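Local coordinates for cupin 2 conserved barrel domain protein (Planctomyces limnophilus, PDB 4H7L) that is of unknown function but binds a copper(II) ion through three histidines and a glutamate in a cupin barrel resembling that of Pac13-like proteins, at residues Arg64-Ile69 with Pro119-Asp124; Ser48-Gln53 with Ile112-Ser117; Thr80-Gly85 with Arg105-Ala110. One frame throughout, in Å; residues are numbered along the deposited sequence.

Contact 1: Arg64-Ile69 with Pro119-Asp124. With CU (copper (II) ion), chain D.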
ATOM      1  N   ARG B  64      -3.337  17.464  -7.511  1.00 46.53           N
ATOM      2  CA  ARG B  64      -3.921  17.666  -8.830  1.00 48.32           C
ATOM      3  C   ARG B  64      -3.538  16.572  -9.816  1.00 48.70           C
ATOM      4  O   ARG B  64      -4.186  16.416 -10.849  1.00 50.26           O
ATOM      5  CB  ARG B  64      -3.492  19.028  -9.387  1.00 47.65           C
ATOM      6  CG  ARG B  64      -3.998  20.194  -8.575  1.00 42.86           C
ATOM      7  CD  ARG B  64      -3.735  21.529  -9.253  1.00 42.82           C
ATOM      8  NE  ARG B  64      -4.375  22.612  -8.513  1.00 53.79           N
ATOM      9  CZ  ARG B  64      -4.575  23.841  -8.979  1.00 54.15           C
ATOM     10  NH1 ARG B  64      -4.193  24.176 -10.204  1.00 54.92           N
ATOM     11  NH2 ARG B  64      -5.174  24.736  -8.214  1.00 50.70           N
ATOM     12  N   GLU B  65      -2.490  15.818  -9.496  1.00 56.66           N
ATOM     13  CA  GLU B  65      -1.912  14.868 -10.442  1.00 57.98           C
ATOM     14  C   GLU B  65      -1.644  13.495  -9.824  1.00 55.74           C
ATOM     15  O   GLU B  65      -1.173  12.583 -10.504  1.00 58.46           O
ATOM     16  CB  GLU B  65      -0.594  15.431 -10.978  1.00 65.04           C
ATOM     17  CG  GLU B  65      -0.701  16.821 -11.593  1.00 72.22           C
ATOM     18  CD  GLU B  65      -0.997  16.779 -13.078  1.00 83.78           C
ATOM     19  OE1 GLU B  65      -0.044  16.917 -13.876  1.00 88.57           O
ATOM     20  OE2 GLU B  65      -2.180  16.608 -13.450  1.00 88.19           O
ATOM     21  N   HIS B  66      -1.941  13.349  -8.538  1.00 47.85           N
ATOM     22  CA  HIS B  66      -1.629  12.123  -7.814  1.00 46.25           C
ATOM     23  C   HIS B  66      -2.837  11.616  -7.053  1.00 42.38           C
ATOM     24  O   HIS B  66      -3.550  12.388  -6.415  1.00 53.02           O
ATOM     25  CB  HIS B  66      -0.497  12.370  -6.819  1.00 50.54           C
ATOM     26  CG  HIS B  66       0.820  12.646  -7.464  1.00 52.87           C
ATOM     27  ND1 HIS B  66       1.130  13.863  -8.035  1.00 55.27           N
ATOM     28  CD2 HIS B  66       1.907  11.861  -7.640  1.00 53.33           C
ATOM     29  CE1 HIS B  66       2.352  13.814  -8.530  1.00 59.41           C
ATOM     30  NE2 HIS B  66       2.846  12.610  -8.305  1.00 56.70           N
ATOM     31  N   GLN B  67      -3.060  10.314  -7.110  1.00 51.30           N
ATOM     32  CA  GLN B  67      -4.085   9.701  -6.288  1.00 60.17           C
ATOM     33  C   GLN B  67      -3.386   8.931  -5.182  1.00 55.47           C
ATOM     34  O   GLN B  67      -2.329   8.342  -5.398  1.00 55.91           O
ATOM     35  CB  GLN B  67      -5.002   8.799  -7.120  1.00 65.37           C
ATOM     36  CG  GLN B  67      -4.415   7.459  -7.521  1.00 67.55           C
ATOM     37  CD  GLN B  67      -5.386   6.310  -7.306  1.00 72.31           C
ATOM     38  OE1 GLN B  67      -5.558   5.459  -8.179  1.00 72.35           O
ATOM     39  NE2 GLN B  67      -6.019   6.272  -6.134  1.00 71.64           N
ATOM     40  N   GLU B  68      -3.964   8.969  -3.990  1.00 51.06           N
ATOM     41  CA  GLU B  68      -3.361   8.332  -2.832  1.00 49.11           C
ATOM     42  C   GLU B  68      -4.285   7.258  -2.276  1.00 49.33           C
ATOM     43  O   GLU B  68      -5.504   7.359  -2.382  1.00 49.20           O
ATOM     44  CB  GLU B  68      -3.053   9.380  -1.756  1.00 49.23           C
ATOM     45  CG  GLU B  68      -2.035  10.427  -2.189  1.00 53.79           C
ATOM     46  CD  GLU B  68      -1.630  11.369  -1.061  1.00 65.63           C
ATOM     47  OE1 GLU B  68      -0.411  11.589  -0.890  1.00 65.50           O
ATOM     48  OE2 GLU B  68      -2.520  11.899  -0.353  1.00 68.33           O
ATOM     49  N   ILE B  69      -3.693   6.216  -1.708  1.00 47.52           N
ATOM     50  CA  ILE B  69      -4.459   5.210  -0.993  1.00 49.01           C
ATOM     51  C   ILE B  69      -3.852   5.006   0.381  1.00 49.34           C
ATOM     52  O   ILE B  69      -2.754   4.468   0.508  1.00 48.43           O
ATOM     53  CB  ILE B  69      -4.482   3.859  -1.722  1.00 44.46           C
ATOM     54  CG1 ILE B  69      -5.109   4.009  -3.108  1.00 49.30           C
ATOM     55  CG2 ILE B  69      -5.257   2.835  -0.897  1.00 44.86           C
ATOM     56  CD1 ILE B  69      -5.110   2.724  -3.909  1.00 48.42           C
ATOM     57  N   PRO B 119       4.483   7.944  -8.922  1.00 42.59           N
ATOM     58  CA  PRO B 119       5.365   8.159  -7.777  1.00 45.77           C
ATOM     59  C   PRO B 119       5.226   9.560  -7.190  1.00 47.61           C
ATOM     60  O   PRO B 119       5.078  10.535  -7.923  1.00 48.96           O
ATOM     61  CB  PRO B 119       6.762   7.943  -8.369  1.00 51.63           C
ATOM     62  CG  PRO B 119       6.531   7.002  -9.505  1.00 52.50           C
ATOM     63  CD  PRO B 119       5.209   7.413 -10.088  1.00 46.24           C
ATOM     64  N   PHE B 120       5.279   9.636  -5.866  1.00 51.91           N
ATOM     65  CA  PHE B 120       5.082  10.877  -5.127  1.00 53.36           C
ATOM     66  C   PHE B 120       5.962  12.042  -5.590  1.00 52.52           C
ATOM     67  O   PHE B 120       7.163  11.888  -5.794  1.00 53.00           O
ATOM     68  CB  PHE B 120       5.320  10.602  -3.643  1.00 53.38           C
ATOM     69  CG  PHE B 120       5.478  11.832  -2.815  1.00 50.21           C
ATOM     70  CD1 PHE B 120       4.372  12.502  -2.331  1.00 51.31           C
ATOM     71  CD2 PHE B 120       6.736  12.308  -2.507  1.00 60.26           C
ATOM     72  CE1 PHE B 120       4.518  13.633  -1.560  1.00 57.47           C
ATOM     73  CE2 PHE B 120       6.894  13.438  -1.737  1.00 64.80           C
ATOM     74  CZ  PHE B 120       5.782  14.104  -1.261  1.00 62.07           C
ATOM     75  N   ASP B 121       5.339  13.208  -5.743  1.00 61.04           N
ATOM     76  CA  ASP B 121       6.031  14.441  -6.107  1.00 59.50           C
ATOM     77  C   ASP B 121       5.608  15.547  -5.138  1.00 59.80           C
ATOM     78  O   ASP B 121       4.446  15.954  -5.129  1.00 61.98           O
ATOM     79  CB  ASP B 121       5.691  14.825  -7.551  1.00 61.32           C
ATOM     80  CG  ASP B 121       6.160  16.222  -7.920  1.00 68.64           C
ATOM     81  OD1 ASP B 121       7.110  16.729  -7.287  1.00 68.25           O
ATOM     82  OD2 ASP B 121       5.576  16.814  -8.853  1.00 73.93           O
ATOM     83  N   PRO B 122       6.550  16.042  -4.320  1.00 57.32           N
ATOM     84  CA  PRO B 122       6.206  16.997  -3.260  1.00 57.86           C
ATOM     85  C   PRO B 122       5.690  18.332  -3.798  1.00 58.43           C
ATOM     86  O   PRO B 122       5.020  19.066  -3.076  1.00 58.42           O
ATOM     87  CB  PRO B 122       7.535  17.196  -2.531  1.00 60.57           C
ATOM     88  CG  PRO B 122       8.567  16.941  -3.563  1.00 59.86           C
ATOM     89  CD  PRO B 122       8.008  15.848  -4.429  1.00 56.57           C
ATOM     90  N   ALA B 123       5.997  18.635  -5.054  1.00 55.45           N
ATOM     91  CA  ALA B 123       5.535  19.870  -5.671  1.00 53.48           C
ATOM     92  C   ALA B 123       4.013  19.903  -5.787  1.00 60.13           C
ATOM     93  O   ALA B 123       3.417  20.978  -5.868  1.00 62.28           O
ATOM     94  CB  ALA B 123       6.159  20.026  -7.037  1.00 52.62           C
ATOM     95  N   ASP B 124       3.390  18.728  -5.800  1.00 57.82           N
ATOM     96  CA  ASP B 124       1.953  18.630  -6.031  1.00 51.39           C
ATOM     97  C   ASP B 124       1.174  18.633  -4.728  1.00 50.69           C
ATOM     98  O   ASP B 124       0.643  17.607  -4.308  1.00 54.91           O
ATOM     99  CB  ASP B 124       1.627  17.363  -6.819  1.00 48.18           C
ATOM    100  CG  ASP B 124       0.168  17.287  -7.216  1.00 50.23           C
ATOM    101  OD1 ASP B 124      -0.486  18.349  -7.264  1.00 51.44           O
ATOM    102  OD2 ASP B 124      -0.326  16.170  -7.483  1.00 47.94           O
TER
HETATM  103 CU    CU D 201      -2.236  13.906   0.472  1.00 70.35          CU

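Contact 2: Ser48-Gln53 with Ile112-Ser117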
ATOM      1  N   SER B  48       4.723   5.098  -5.299  1.00 53.64           N
ATOM      2  CA  SER B  48       5.569   5.281  -4.134  1.00 49.73           C
ATOM      3  C   SER B  48       4.849   4.656  -2.959  1.00 47.48           C
ATOM      4  O   SER B  48       3.624   4.567  -2.960  1.00 47.66           O
ATOM      5  CB  SER B  48       5.805   6.765  -3.857  1.00 51.27           C
ATOM      6  OG  SER B  48       6.437   7.393  -4.954  1.00 63.13           O
ATOM      7  N   VAL B  49       5.602   4.230  -1.953  1.00 49.39           N
ATOM      8  CA  VAL B  49       5.001   3.689  -0.744  1.00 49.79           C
ATOM      9  C   VAL B  49       5.622   4.334   0.488  1.00 50.69           C
ATOM     10  O   VAL B  49       6.809   4.165   0.762  1.00 56.17           O
ATOM     11  CB  VAL B  49       5.143   2.162  -0.679  1.00 50.36           C
ATOM     12  CG1 VAL B  49       4.579   1.632   0.628  1.00 51.20           C
ATOM     13  CG2 VAL B  49       4.426   1.528  -1.857  1.00 51.15           C
ATOM     14  N   HIS B  50       4.807   5.091   1.214  1.00 46.28           N
ATOM     15  CA  HIS B  50       5.248   5.784   2.415  1.00 47.65           C
ATOM     16  C   HIS B  50       4.741   5.061   3.655  1.00 50.97           C
ATOM     17  O   HIS B  50       3.616   4.563   3.675  1.00 57.37           O
ATOM     18  CB  HIS B  50       4.696   7.209   2.446  1.00 48.48           C
ATOM     19  CG  HIS B  50       5.020   8.022   1.231  1.00 51.07           C
ATOM     20  ND1 HIS B  50       5.853   7.579   0.228  1.00 58.73           N
ATOM     21  CD2 HIS B  50       4.618   9.263   0.865  1.00 56.31           C
ATOM     22  CE1 HIS B  50       5.949   8.510  -0.706  1.00 61.40           C
ATOM     23  NE2 HIS B  50       5.211   9.541  -0.341  1.00 63.72           N
ATOM     24  N   TYR B  51       5.576   5.008   4.684  1.00 48.27           N
ATOM     25  CA  TYR B  51       5.145   4.573   6.004  1.00 50.56           C
ATOM     26  C   TYR B  51       5.145   5.820   6.878  1.00 54.70           C
ATOM     27  O   TYR B  51       6.201   6.340   7.237  1.00 55.42           O
ATOM     28  CB  TYR B  51       6.086   3.499   6.541  1.00 50.47           C
ATOM     29  CG  TYR B  51       5.840   3.095   7.976  1.00 50.01           C
ATOM     30  CD1 TYR B  51       4.697   2.407   8.341  1.00 55.07           C
ATOM     31  CD2 TYR B  51       6.771   3.378   8.958  1.00 56.32           C
ATOM     32  CE1 TYR B  51       4.479   2.028   9.647  1.00 57.28           C
ATOM     33  CE2 TYR B  51       6.566   3.002  10.267  1.00 61.33           C
ATOM     34  CZ  TYR B  51       5.417   2.326  10.607  1.00 63.38           C
ATOM     35  OH  TYR B  51       5.204   1.943  11.910  1.00 67.52           O
ATOM     36  N   THR B  52       3.954   6.307   7.200  1.00 49.97           N
ATOM     37  CA  THR B  52       3.802   7.664   7.705  1.00 51.86           C
ATOM     38  C   THR B  52       3.191   7.721   9.095  1.00 55.81           C
ATOM     39  O   THR B  52       2.158   7.108   9.362  1.00 53.53           O
ATOM     40  CB  THR B  52       2.922   8.499   6.755  1.00 56.17           C
ATOM     41  OG1 THR B  52       3.547   8.584   5.468  1.00 57.22           O
ATOM     42  CG2 THR B  52       2.710   9.899   7.304  1.00 59.11           C
ATOM     43  N   GLN B  53       3.838   8.481   9.971  1.00 61.64           N
ATOM     44  CA  GLN B  53       3.349   8.704  11.323  1.00 66.40           C
ATOM     45  C   GLN B  53       2.627  10.042  11.409  1.00 66.16           C
ATOM     46  O   GLN B  53       3.237  11.096  11.231  1.00 70.06           O
ATOM     47  CB  GLN B  53       4.516   8.694  12.314  1.00 72.66           C
ATOM     48  CG  GLN B  53       5.303   7.394  12.340  1.00 75.68           C
ATOM     49  CD  GLN B  53       4.514   6.260  12.953  1.00 80.94           C
ATOM     50  OE1 GLN B  53       3.336   6.415  13.275  1.00 82.92           O
ATOM     51  NE2 GLN B  53       5.159   5.113  13.127  1.00 81.28           N
ATOM     52  N   ILE B 112      -0.003   5.058   9.037  1.00 47.06           N
ATOM     53  CA  ILE B 112      -0.566   4.609   7.776  1.00 47.04           C
ATOM     54  C   ILE B 112       0.490   4.194   6.763  1.00 45.62           C
ATOM     55  O   ILE B 112       1.655   4.577   6.864  1.00 45.05           O
ATOM     56  CB  ILE B 112      -1.437   5.703   7.135  1.00 47.38           C
ATOM     57  CG1 ILE B 112      -0.581   6.903   6.729  1.00 51.97           C
ATOM     58  CG2 ILE B 112      -2.530   6.140   8.095  1.00 49.05           C
ATOM     59  CD1 ILE B 112      -1.120   7.643   5.532  1.00 60.69           C
ATOM     60  N   ILE B 113       0.064   3.379   5.804  1.00 44.52           N
ATOM     61  CA  ILE B 113       0.815   3.163   4.582  1.00 41.94           C
ATOM     62  C   ILE B 113       0.171   4.031   3.518  1.00 41.61           C
ATOM     63  O   ILE B 113      -0.978   3.812   3.156  1.00 48.37           O
ATOM     64  CB  ILE B 113       0.730   1.708   4.093  1.00 40.44           C
ATOM     65  CG1 ILE B 113       1.282   0.736   5.138  1.00 43.72           C
ATOM     66  CG2 ILE B 113       1.475   1.557   2.773  1.00 45.07           C
ATOM     67  CD1 ILE B 113       2.766   0.821   5.327  1.00 54.55           C
ATOM     68  N   ASN B 114       0.899   5.017   3.016  1.00 46.91           N
ATOM     69  CA  ASN B 114       0.369   5.855   1.954  1.00 42.16           C
ATOM     70  C   ASN B 114       0.915   5.413   0.604  1.00 42.02           C
ATOM     71  O   ASN B 114       2.114   5.497   0.346  1.00 45.98           O
ATOM     72  CB  ASN B 114       0.698   7.326   2.210  1.00 46.03           C
ATOM     73  CG  ASN B 114       0.108   8.240   1.161  1.00 53.41           C
ATOM     74  OD1 ASN B 114      -0.713   7.813   0.343  1.00 54.94           O
ATOM     75  ND2 ASN B 114       0.519   9.505   1.176  1.00 52.06           N
ATOM     76  N   ILE B 115       0.023   4.930  -0.250  1.00 41.62           N
ATOM     77  CA  ILE B 115       0.392   4.473  -1.582  1.00 39.16           C
ATOM     78  C   ILE B 115       0.046   5.559  -2.591  1.00 44.10           C
ATOM     79  O   ILE B 115      -1.115   5.931  -2.736  1.00 45.94           O
ATOM     80  CB  ILE B 115      -0.350   3.175  -1.933  1.00 39.13           C
ATOM     81  CG1 ILE B 115      -0.001   2.084  -0.919  1.00 43.35           C
ATOM     82  CG2 ILE B 115       0.013   2.713  -3.331  1.00 37.82           C
ATOM     83  CD1 ILE B 115      -1.064   1.017  -0.780  1.00 48.32           C
ATOM     84  N   VAL B 116       1.062   6.069  -3.282  1.00 44.32           N
ATOM     85  CA  VAL B 116       0.888   7.219  -4.164  1.00 40.12           C
ATOM     86  C   VAL B 116       1.184   6.870  -5.620  1.00 39.72           C
ATOM     87  O   VAL B 116       2.211   6.260  -5.920  1.00 47.95           O
ATOM     88  CB  VAL B 116       1.830   8.362  -3.750  1.00 38.50           C
ATOM     89  CG1 VAL B 116       1.588   9.593  -4.611  1.00 39.87           C
ATOM     90  CG2 VAL B 116       1.656   8.690  -2.275  1.00 43.99           C
ATOM     91  N   SER B 117       0.293   7.268  -6.525  1.00 41.25           N
ATOM     92  CA  SER B 117       0.500   7.023  -7.952  1.00 46.30           C
ATOM     93  C   SER B 117       0.123   8.250  -8.796  1.00 42.44           C
ATOM     94  O   SER B 117      -0.912   8.868  -8.570  1.00 43.65           O
ATOM     95  CB  SER B 117      -0.319   5.821  -8.410  1.00 44.68           C
ATOM     96  OG  SER B 117      -1.609   6.231  -8.810  1.00 56.99           O
TER
HETATM   97  O   HOH W   1       2.816  10.350   3.413  1.00 43.13           O

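Contact 3: Thr80-Gly85 with Arg105-Ala110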
ATOM      1  N   THR B  80      -9.958  10.475  12.944  1.00 56.67           N
ATOM      2  CA  THR B  80     -10.804  10.448  11.761  1.00 60.39           C
ATOM      3  C   THR B  80     -10.032  10.849  10.520  1.00 53.00           C
ATOM      4  O   THR B  80      -8.876  11.266  10.590  1.00 56.34           O
ATOM      5  CB  THR B  80     -11.997  11.411  11.897  1.00 60.03           C
ATOM      6  OG1 THR B  80     -11.520  12.761  11.930  1.00 62.64           O
ATOM      7  CG2 THR B  80     -12.783  11.121  13.163  1.00 58.18           C
ATOM      8  N   ILE B  81     -10.690  10.716   9.378  1.00 45.44           N
ATOM      9  CA  ILE B  81     -10.170  11.235   8.129  1.00 44.82           C
ATOM     10  C   ILE B  81     -11.237  12.153   7.564  1.00 45.29           C
ATOM     11  O   ILE B  81     -12.428  11.864   7.672  1.00 45.19           O
ATOM     12  CB  ILE B  81      -9.842  10.108   7.134  1.00 45.81           C
ATOM     13  CG1 ILE B  81      -9.214  10.682   5.866  1.00 46.78           C
ATOM     14  CG2 ILE B  81     -11.092   9.315   6.789  1.00 49.06           C
ATOM     15  CD1 ILE B  81      -8.398   9.677   5.094  1.00 49.39           C
ATOM     16  N   GLU B  82     -10.816  13.277   6.996  1.00 46.53           N
ATOM     17  CA  GLU B  82     -11.751  14.220   6.406  1.00 47.63           C
ATOM     18  C   GLU B  82     -11.601  14.220   4.899  1.00 50.88           C
ATOM     19  O   GLU B  82     -10.520  14.481   4.376  1.00 49.67           O
ATOM     20  CB  GLU B  82     -11.528  15.623   6.967  1.00 51.57           C
ATOM     21  CG  GLU B  82     -11.939  15.762   8.424  1.00 67.11           C
ATOM     22  CD  GLU B  82     -11.644  17.137   8.995  1.00 72.86           C
ATOM     23  OE1 GLU B  82     -11.065  17.976   8.271  1.00 71.55           O
ATOM     24  OE2 GLU B  82     -11.992  17.378  10.169  1.00 76.25           O
ATOM     25  N   LEU B  83     -12.690  13.907   4.206  1.00 49.37           N
ATOM     26  CA  LEU B  83     -12.695  13.877   2.750  1.00 44.49           C
ATOM     27  C   LEU B  83     -13.751  14.846   2.236  1.00 48.08           C
ATOM     28  O   LEU B  83     -14.940  14.687   2.512  1.00 48.55           O
ATOM     29  CB  LEU B  83     -12.964  12.458   2.252  1.00 45.05           C
ATOM     30  CG  LEU B  83     -11.919  11.429   2.685  1.00 47.54           C
ATOM     31  CD1 LEU B  83     -12.415  10.010   2.472  1.00 49.90           C
ATOM     32  CD2 LEU B  83     -10.627  11.652   1.929  1.00 48.56           C
ATOM     33  N   ASN B  84     -13.305  15.859   1.500  1.00 53.31           N
ATOM     34  CA  ASN B  84     -14.184  16.934   1.049  1.00 54.07           C
ATOM     35  C   ASN B  84     -15.150  17.379   2.141  1.00 53.41           C
ATOM     36  O   ASN B  84     -16.357  17.459   1.920  1.00 57.94           O
ATOM     37  CB  ASN B  84     -14.960  16.518  -0.205  1.00 55.43           C
ATOM     38  CG  ASN B  84     -14.082  16.453  -1.445  1.00 58.75           C
ATOM     39  OD1 ASN B  84     -13.130  17.223  -1.590  1.00 54.62           O
ATOM     40  ND2 ASN B  84     -14.406  15.535  -2.351  1.00 57.96           N
ATOM     41  N   GLY B  85     -14.610  17.653   3.325  1.00 52.51           N
ATOM     42  CA  GLY B  85     -15.385  18.230   4.409  1.00 56.77           C
ATOM     43  C   GLY B  85     -16.244  17.249   5.190  1.00 55.90           C
ATOM     44  O   GLY B  85     -16.958  17.648   6.110  1.00 59.27           O
ATOM     45  N   ARG B 105      -7.428  15.301   4.871  1.00 52.00           N
ATOM     46  CA  ARG B 105      -6.441  15.339   5.941  1.00 51.17           C
ATOM     47  C   ARG B 105      -6.858  14.375   7.040  1.00 51.60           C
ATOM     48  O   ARG B 105      -8.026  14.000   7.135  1.00 51.57           O
ATOM     49  CB  ARG B 105      -6.310  16.736   6.531  1.00 51.35           C
ATOM     50  CG  ARG B 105      -7.558  17.211   7.236  1.00 57.43           C
ATOM     51  CD  ARG B 105      -7.249  18.294   8.241  1.00 60.95           C
ATOM     52  NE  ARG B 105      -8.477  18.851   8.790  1.00 66.63           N
ATOM     53  CZ  ARG B 105      -8.564  20.020   9.409  1.00 70.87           C
ATOM     54  NH1 ARG B 105      -7.488  20.780   9.564  1.00 71.37           N
ATOM     55  NH2 ARG B 105      -9.736  20.435   9.869  1.00 75.70           N
ATOM     56  N   ILE B 106      -5.900  13.975   7.867  1.00 49.94           N
ATOM     57  CA  ILE B 106      -6.188  13.128   9.015  1.00 51.77           C
ATOM     58  C   ILE B 106      -6.217  13.959  10.296  1.00 52.92           C
ATOM     59  O   ILE B 106      -5.503  14.951  10.428  1.00 56.59           O
ATOM     60  CB  ILE B 106      -5.172  11.983   9.131  1.00 49.49           C
ATOM     61  CG1 ILE B 106      -5.478  10.925   8.071  1.00 47.54           C
ATOM     62  CG2 ILE B 106      -5.222  11.357  10.518  1.00 50.73           C
ATOM     63  CD1 ILE B 106      -4.478   9.798   8.011  1.00 52.22           C
ATOM     64  N   VAL B 107      -7.063  13.546  11.230  1.00 54.80           N
ATOM     65  CA  VAL B 107      -7.252  14.265  12.483  1.00 51.88           C
ATOM     66  C   VAL B 107      -7.033  13.292  13.628  1.00 51.57           C
ATOM     67  O   VAL B 107      -7.651  12.229  13.668  1.00 53.96           O
ATOM     68  CB  VAL B 107      -8.667  14.863  12.560  1.00 51.65           C
ATOM     69  CG1 VAL B 107      -8.906  15.518  13.910  1.00 53.14           C
ATOM     70  CG2 VAL B 107      -8.873  15.863  11.430  1.00 50.70           C
ATOM     71  N   GLY B 108      -6.149  13.651  14.553  1.00 51.02           N
ATOM     72  CA  GLY B 108      -5.746  12.743  15.613  1.00 50.74           C
ATOM     73  C   GLY B 108      -4.566  11.906  15.159  1.00 54.01           C
ATOM     74  O   GLY B 108      -4.190  11.946  13.988  1.00 55.72           O
ATOM     75  N   GLU B 109      -3.983  11.138  16.073  1.00 66.22           N
ATOM     76  CA  GLU B 109      -2.782  10.377  15.756  1.00 68.02           C
ATOM     77  C   GLU B 109      -3.106   9.085  15.010  1.00 68.76           C
ATOM     78  O   GLU B 109      -4.178   8.507  15.179  1.00 71.91           O
ATOM     79  CB  GLU B 109      -1.994  10.068  17.026  1.00 71.29           C
ATOM     80  CG  GLU B 109      -1.491  11.313  17.743  1.00 77.79           C
ATOM     81  CD  GLU B 109      -0.185  11.079  18.485  1.00 86.00           C
ATOM     82  OE1 GLU B 109       0.587  10.189  18.071  1.00 90.45           O
ATOM     83  OE2 GLU B 109       0.069  11.788  19.483  1.00 83.38           O
ATOM     84  N   ALA B 110      -2.166   8.639  14.184  1.00 64.44           N
ATOM     85  CA  ALA B 110      -2.362   7.441  13.378  1.00 61.72           C
ATOM     86  C   ALA B 110      -1.072   7.015  12.682  1.00 59.58           C
ATOM     87  O   ALA B 110      -0.146   7.807  12.520  1.00 61.21           O
ATOM     88  CB  ALA B 110      -3.454   7.679  12.346  1.00 61.85           C
TER

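Contact 1: Arg64-Ile69 with Pro119-Asp124
The carboxylate of D124 is gripped from the 64-69 side by three N-H groups. D124 OD1 takes the backbone N of R64 at 3.0 Å through its syn lone pair, with a nearly straight N-H...O angle of 171°. D124 OD2 receives two donors: the backbone N of E65 on its syn side, tilted 27° from the carboxylate plane, and H66 ND1 at 2.8 Å on its anti lone pair. CG of D124 stands anti to its own backbone N (chi1 -174°), which carries both oxygens toward the backbone of R64 and E65.

The imidazole of H66 is bound at its edge on two sides. ND1 meets D124, while H66 NE2 gives a weak bond to P119 O at 3.1 Å. D121 CB lies 3.6 Å from H66 CE1, a van der Waals approach oblique to the ring. D121 opens a type I turn to D124, and its OD1 accepts from A123 N, an Asx turn.

Further along, E68 OE2 binds the copper ion at 2.2 Å, the site being completed by H61, H63 and H104. The two edge bonds fix the rotation of the H66 ring; D124, whose O accepts from H63 ND1, probably helps position that ligand.

Contact 2: Ser48-Gln53 with Ile112-Ser117
The H50 ring has the methyl CG2 of V116 over one face, 4.1 Å from NE2, and a water at its edge, in the ring plane. Beside it runs N114, pointing the same way, with its amide plane turned 79° from the ring; their CB atoms are 4.0 Å apart. F120 adds an edge-to-face ring contact to H50 from outside the pair. The Y51 ring is met at its edge by I113 CD1, 3.9 Å from Y51 CD1.

N114 ND2 has its stronger partner in E68, a copper ligand, whose OE1 it donates to; N114 is thus a second-shell residue that probably helps to orient that carboxylate. The same ND2 also gives a weak bond to the water, which lies 2.8 Å from T52 OG1. S48 OG is used by F120 N.

The two strands run antiparallel at 155°, neighbours in the larger sheet of the cupin barrel. S48-V116, H50-N114 and T52-I112 are hydrogen-bonded pairs, each closed by two backbone bonds; H50 N to N114 O is 2.9 Å and nearly straight. V49-I115 and Y51-I113 are non-hydrogen-bonded pairs, whose side chains occupy the other face.

On that face I113 splits its branches: CG1 lies beside the backbone N (chi1 -60°) and leads CD1 to Y51, while CG2 reaches V49 CG1 at 3.8 Å. An alanine here would remove both branches and is likely to open a gap beside the Y51 edge and V49 CG1, which would lose this neighbour. V49, Y51 and I115 also pack on the second subunit, where I115 meets I115 of that chain.

Contact 3: Thr80-Gly85 with Arg105-Ala110
E82 and R105 lie side by side on one face of the antiparallel pair 80-83 and 105-107 and join in a salt bridge. The glutamate chain is extended beyond CG (chi2 177°), and the arginine chain is extended from CG to NE, although its CG sits between the backbone N and the carbonyl carbon (chi1 65°). This combination brings R105 NE to E82 OE1 at 2.8 Å. NE approaches from above the carboxylate plane, whereas OE1 lies close to the guanidinium plane, at its edge. The two planes are 53° apart, and E82 OE1 takes a second, weak bond from R105 NH2 at 3.2 Å. The other oxygen, E82 OE2, rests 3.7 Å from V107 CG2.

T80 and V107 point the same way on this face, with T80 OG1 3.6 Å from V107 CB. That hydroxyl sits between its backbone N and carbonyl carbon, and has a weak hydrogen bond to S87 OG. The opposite face holds I81 and I106, whose CG1 atoms come within 4.3 Å.

Backbone bonds fix this register. T80-V107 and E82-R105 are hydrogen-bonded pairs, with E82 N to R105 O at 2.9 Å. I81-I106 is the non-hydrogen-bonded pair between them, its CA atoms 4.5 Å apart. This is regular antiparallel pairing in the smaller sheet of the cupin fold, directly after the copper ligand H104.

R105 NH1 is held by A58 O. Strand 80-83 is the middle one of a three-stranded sheet, between 86-89 and 104-107; its I81 packs on I96 of strand 94-98, and both I81 and I106 touch Y70 of strand 67-72.

Overall arrangement
From the N terminus, strand 48-54 supplies the first half of contact 2, and the 64-69 segment follows with the first half of contact 1. Strand 80-83 and strand 104-107 then pair in contact 3, closing the shortest loop, which lies wholly within the spans of both other contacts. Strand 110-117 returns to 48-53 and closes contact 2; the loop after it reaches back to 64-69 and closes contact 1, so these two cross. They also join where I69 N lies 2.8 Å from I115 O, a probable hydrogen bond between neighbouring strands 67-72 and 110-117. Contact 3 touches contact 2 through I106 and I112, packing the smaller sheet against the larger one.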